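Putative amidohydrolase/peptidase (Burkholderia cenocepacia, PDB 4WJB) is a putative zinc-dependent hydrolase of the peptidase M20 family, probably acting on carbon-nitrogen bonds other than peptide bonds. Local coordinates at residues A[198-203]-A[345-350]; A[341-346]-A[372-377]. All coordinates share one frame; numbering follows the deposited sequence.

Interaction 1. Residues A[198-203]-A[345-350]. With ZN (zinc ion), chain E; EDO (1,2-ethanediol), chain K; EDO (1,2-ethanediol), chain J.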
# COMPACT_ATOMS: atom_id res chain seq x y z
N ALA A 198 38.01 -7.77 27.64
CA ALA A 198 37.39 -8.14 26.37
C ALA A 198 36.03 -8.74 26.64
O ALA A 198 35.76 -9.23 27.75
CB ALA A 198 38.27 -9.12 25.60
N ALA A 199 35.16 -8.68 25.64
CA ALA A 199 33.83 -9.27 25.76
C ALA A 199 33.50 -10.09 24.52
O ALA A 199 33.85 -9.72 23.41
CB ALA A 199 32.78 -8.19 25.97
N TYR A 200 32.84 -11.22 24.74
CA TYR A 200 32.41 -12.09 23.65
C TYR A 200 30.97 -12.53 23.86
O TYR A 200 30.62 -12.94 24.96
CB TYR A 200 33.31 -13.31 23.56
CG TYR A 200 34.74 -13.01 23.21
CD1 TYR A 200 35.12 -12.82 21.89
CD2 TYR A 200 35.71 -12.91 24.20
CE1 TYR A 200 36.44 -12.54 21.56
CE2 TYR A 200 37.03 -12.64 23.88
CZ TYR A 200 37.38 -12.46 22.57
OH TYR A 200 38.69 -12.18 22.25
N GLU A 201 30.15 -12.45 22.82
CA GLU A 201 28.79 -12.98 22.90
C GLU A 201 28.56 -14.05 21.83
O GLU A 201 28.75 -13.80 20.63
CB GLU A 201 27.74 -11.87 22.76
CG GLU A 201 26.31 -12.40 22.82
CD GLU A 201 25.26 -11.31 23.00
OE1 GLU A 201 24.05 -11.65 23.03
OE2 GLU A 201 25.63 -10.13 23.11
N LEU A 202 28.17 -15.23 22.27
CA LEU A 202 27.80 -16.33 21.40
C LEU A 202 26.29 -16.28 21.13
O LEU A 202 25.52 -16.15 22.07
CB LEU A 202 28.20 -17.66 22.05
CG LEU A 202 27.77 -18.98 21.43
CD1 LEU A 202 28.39 -19.16 20.06
CD2 LEU A 202 28.15 -20.13 22.36
N HIS A 203 25.88 -16.35 19.87
CA HIS A 203 24.46 -16.17 19.52
C HIS A 203 24.14 -16.88 18.21
O HIS A 203 24.99 -16.99 17.32
CB HIS A 203 24.12 -14.67 19.43
CG HIS A 203 22.67 -14.34 19.67
ND1 HIS A 203 21.68 -14.57 18.73
CD2 HIS A 203 22.05 -13.75 20.72
CE1 HIS A 203 20.52 -14.16 19.20
NE2 HIS A 203 20.71 -13.65 20.41
N PRO A 345 38.98 -5.55 16.38
CA PRO A 345 39.85 -6.37 15.52
C PRO A 345 40.49 -7.54 16.25
O PRO A 345 40.51 -8.65 15.72
CB PRO A 345 40.90 -5.36 15.05
CG PRO A 345 40.17 -4.06 15.02
CD PRO A 345 39.24 -4.11 16.21
N ARG A 346 41.00 -7.30 17.46
CA ARG A 346 41.63 -8.36 18.24
C ARG A 346 40.63 -9.44 18.64
O ARG A 346 40.97 -10.63 18.68
CB ARG A 346 42.31 -7.78 19.49
CG ARG A 346 43.56 -6.95 19.18
CD ARG A 346 44.23 -6.45 20.45
NE ARG A 346 44.62 -7.54 21.34
CZ ARG A 346 45.76 -8.22 21.25
NH1 ARG A 346 46.64 -7.92 20.30
NH2 ARG A 346 46.03 -9.19 22.10
N CYS A 347 39.40 -9.04 18.95
CA CYS A 347 38.36 -10.01 19.30
C CYS A 347 37.93 -10.82 18.09
O CYS A 347 37.73 -12.03 18.18
CB CYS A 347 37.15 -9.30 19.91
SG CYS A 347 37.44 -8.69 21.58
N ILE A 348 37.79 -10.13 16.96
CA ILE A 348 37.43 -10.76 15.69
C ILE A 348 38.46 -11.80 15.29
O ILE A 348 38.12 -12.94 14.99
CB ILE A 348 37.29 -9.72 14.57
CG1 ILE A 348 36.10 -8.79 14.84
CG2 ILE A 348 37.17 -10.40 13.22
CD1 ILE A 348 36.05 -7.58 13.92
N ASP A 349 39.73 -11.39 15.29
CA ASP A 349 40.83 -12.30 14.97
C ASP A 349 40.90 -13.47 15.94
O ASP A 349 41.19 -14.60 15.55
CB ASP A 349 42.17 -11.55 14.95
CG ASP A 349 42.24 -10.52 13.85
OD1 ASP A 349 41.29 -10.45 13.03
OD2 ASP A 349 43.24 -9.77 13.79
N THR A 350 40.64 -13.20 17.22
CA THR A 350 40.66 -14.26 18.23
C THR A 350 39.61 -15.32 17.93
O THR A 350 39.87 -16.52 18.01
CB THR A 350 40.44 -13.68 19.64
OG1 THR A 350 41.51 -12.80 19.97
CG2 THR A 350 40.37 -14.80 20.67
ZN ZN E . 19.03 -12.59 21.24
C1 EDO K . 42.09 -8.62 23.28
O1 EDO K . 41.83 -7.21 23.21
C2 EDO K . 40.87 -9.37 22.77
O2 EDO K . 40.84 -10.67 23.36
C1 EDO J . 29.12 -10.06 25.72
O1 EDO J . 29.16 -10.04 27.15
C2 EDO J . 27.93 -9.22 25.27
O2 EDO J . 26.73 -9.80 25.79
O HOH W 1 20.26 -10.88 21.26

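Interaction 2. Residues A[341-346]-A[372-377]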
# COMPACT_ATOMS: atom_id res chain seq x y z
N VAL A 341 28.37 -0.60 14.00
CA VAL A 341 29.13 -1.00 15.16
C VAL A 341 30.20 -2.00 14.75
O VAL A 341 29.95 -3.20 14.69
CB VAL A 341 28.23 -1.62 16.25
CG1 VAL A 341 29.05 -1.98 17.48
CG2 VAL A 341 27.11 -0.66 16.62
N PRO A 342 31.39 -1.50 14.41
CA PRO A 342 32.51 -2.41 14.19
C PRO A 342 32.91 -3.06 15.51
O PRO A 342 32.93 -2.39 16.54
CB PRO A 342 33.62 -1.50 13.67
CG PRO A 342 33.29 -0.15 14.23
CD PRO A 342 31.78 -0.09 14.22
N PHE A 343 33.19 -4.36 15.48
CA PHE A 343 33.70 -5.02 16.68
C PHE A 343 35.21 -4.90 16.71
O PHE A 343 35.82 -4.43 15.75
CB PHE A 343 33.24 -6.47 16.73
CG PHE A 343 31.77 -6.61 17.06
CD1 PHE A 343 31.30 -6.26 18.32
CD2 PHE A 343 30.87 -7.06 16.11
CE1 PHE A 343 29.95 -6.37 18.63
CE2 PHE A 343 29.52 -7.18 16.41
CZ PHE A 343 29.06 -6.83 17.67
N ALA A 344 35.80 -5.27 17.84
CA ALA A 344 37.24 -5.11 18.03
C ALA A 344 38.03 -6.08 17.16
O ALA A 344 37.78 -7.29 17.19
CB ALA A 344 37.59 -5.29 19.50
N PRO A 345 38.98 -5.55 16.38
CA PRO A 345 39.85 -6.37 15.52
C PRO A 345 40.49 -7.54 16.25
O PRO A 345 40.51 -8.65 15.72
CB PRO A 345 40.90 -5.36 15.05
CG PRO A 345 40.17 -4.06 15.02
CD PRO A 345 39.24 -4.11 16.21
N ARG A 346 41.00 -7.30 17.46
CA ARG A 346 41.63 -8.36 18.24
C ARG A 346 40.63 -9.44 18.64
O ARG A 346 40.97 -10.63 18.68
CB ARG A 346 42.31 -7.78 19.49
CG ARG A 346 43.56 -6.95 19.18
CD ARG A 346 44.23 -6.45 20.45
NE ARG A 346 44.62 -7.54 21.34
CZ ARG A 346 45.76 -8.22 21.25
NH1 ARG A 346 46.64 -7.92 20.30
NH2 ARG A 346 46.03 -9.19 22.10
N ASP A 372 23.07 -7.35 22.74
CA ASP A 372 23.68 -6.66 23.87
C ASP A 372 25.13 -6.29 23.56
O ASP A 372 25.59 -5.21 23.93
CB ASP A 372 23.63 -7.54 25.13
CG ASP A 372 22.21 -7.75 25.63
OD1 ASP A 372 21.51 -6.75 25.88
OD2 ASP A 372 21.80 -8.91 25.77
N ALA A 373 25.83 -7.17 22.85
CA ALA A 373 27.24 -6.95 22.53
C ALA A 373 27.47 -5.69 21.70
O ALA A 373 28.55 -5.11 21.77
CB ALA A 373 27.82 -8.17 21.81
N CYS A 374 26.47 -5.29 20.93
CA CYS A 374 26.58 -4.10 20.10
C CYS A 374 26.78 -2.84 20.95
O CYS A 374 27.49 -1.92 20.55
CB CYS A 374 25.34 -3.94 19.21
SG CYS A 374 25.16 -5.26 17.98
N TYR A 375 26.16 -2.83 22.12
CA TYR A 375 26.31 -1.72 23.06
C TYR A 375 27.58 -1.89 23.90
O TYR A 375 28.30 -0.93 24.16
CB TYR A 375 25.08 -1.61 23.97
CG TYR A 375 23.84 -1.01 23.31
CD1 TYR A 375 23.91 -0.37 22.09
CD2 TYR A 375 22.59 -1.09 23.93
CE1 TYR A 375 22.78 0.18 21.49
CE2 TYR A 375 21.46 -0.55 23.35
CZ TYR A 375 21.56 0.09 22.13
OH TYR A 375 20.43 0.62 21.54
N VAL A 376 27.86 -3.12 24.31
CA VAL A 376 29.03 -3.41 25.14
C VAL A 376 30.30 -3.04 24.38
O VAL A 376 31.31 -2.68 24.97
CB VAL A 376 29.05 -4.88 25.59
CG1 VAL A 376 30.29 -5.20 26.45
CG2 VAL A 376 27.78 -5.19 26.36
N ALA A 377 30.23 -3.11 23.05
CA ALA A 377 31.36 -2.72 22.21
C ALA A 377 31.81 -1.28 22.46
O ALA A 377 32.95 -0.93 22.18
CB ALA A 377 31.00 -2.93 20.73

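Interaction 1. Residues A[198-203]-A[345-350]
Y200 reaches from strand 198-203 to the first two turns of helix 345-357 and gives most of the strand's share of the contact. Its ring edge faces the backbone, CE1 lying 3.7 Å from C347 O near the ring plane, while C347 CB packs against the same ring carbon. The sulfur stands obliquely to the ring, SG 4.5 Å from the Y200 centroid and 36° off the normal, a Cys sulfur-aromatic contact. A198 CB packs on the same sulfur, 4.1 Å from C347 SG. Beyond the ring, Y200 OH rests on T350, 3.5 Å from CB, the two side chains crossing at about a right angle.

No hydrogen bond joins the segments; the hydroxyl instead forms a hydrogen bond with an ethanediol, probably from the crystallisation liquor, with Y200 OH 2.9 Å from its O2. With OG1 beside the backbone N (chi1 -63°), T350 gives a 2.6 Å hydrogen bond from OG1 to R346 O, on the face of that carbonyl opposite T350 N, while T350 CG2, anti to the backbone N, lies 3.5 Å from Y200 OH. L413 and S420 of helix 403-421 also touch Y200. The strand runs on to H203, which binds zinc with H96 and D107. The helix is thus seated on this zinc-bearing strand by dispersion and sulfur-aromatic contact, with the phenol's polarity met, in this crystal, by the diol.

Interaction 2. Residues A[341-346]-A[372-377]
V341 and F343 reach helix 372-376 through different first torsions. In V341, CG1 lies anti to the backbone N (chi1 -178°) and is carried against the helix; in F343, CG is anti to the carbonyl carbon (chi1 -73°), which swings the ring across so that one side of the ring reaches the helix although the CB bond does not point there. The valine branch makes the closest approach, with V341 CG1 3.4 Å from C374 O, and the same methyl packs against A377 CB at 3.9 Å.

The phenylalanine meets the helix along its CD1-CE1-CZ side. CE1 comes 3.7 Å from A373 O, which lies at the ring edge near its plane, so that the weakly positive rim of the ring faces a carbonyl oxygen; that oxygen already accepts the backbone bond from A377 N. A377 CB approaches the ring obliquely, 4.1 Å from F343 CD1, and receives both V341 and F343. C374 SG lies 4.2 Å from F343 CZ but 5.5 Å from the ring centroid, 69° off the normal, an oblique sulfur-aromatic contact.

V341 and F343 make backbone hydrogen bonds with G223 and T221, and A344 with T382, and M384 of strand 382-387 touches both F343 and A373. From the same helix, D372 touches E141, a zinc-binding residue of this protein whose metal is not bound here. This is an apolar join within the M20 fold, where the connection from strand 329-342 to helix 345-357, with A344 as its N-cap, packs on a short helix bordering the zinc site.

How the interactions relate
Both contacts are apolar at heart, lack a hydrogen bond across their segments and pair a cysteine sulfur with an aromatic ring. All touching residues are buried in interaction 1, whereas V341 and A377 of interaction 2 are partly exposed. The shared P345 and R346 make no cross-segment contact in either. The sulfur is closer to the ring in interaction 1, whose phenol adds a polar end; interaction 2 has a phenyl ring and aliphatic methyls with no polar side-chain end. Where they meet, E201 OE2 probably accepts a hydrogen bond from A373 N and A199 packs on V376, joining strand and short helix, while I348 CD1 packs on F343 O within helix 345-357 and its lead-in.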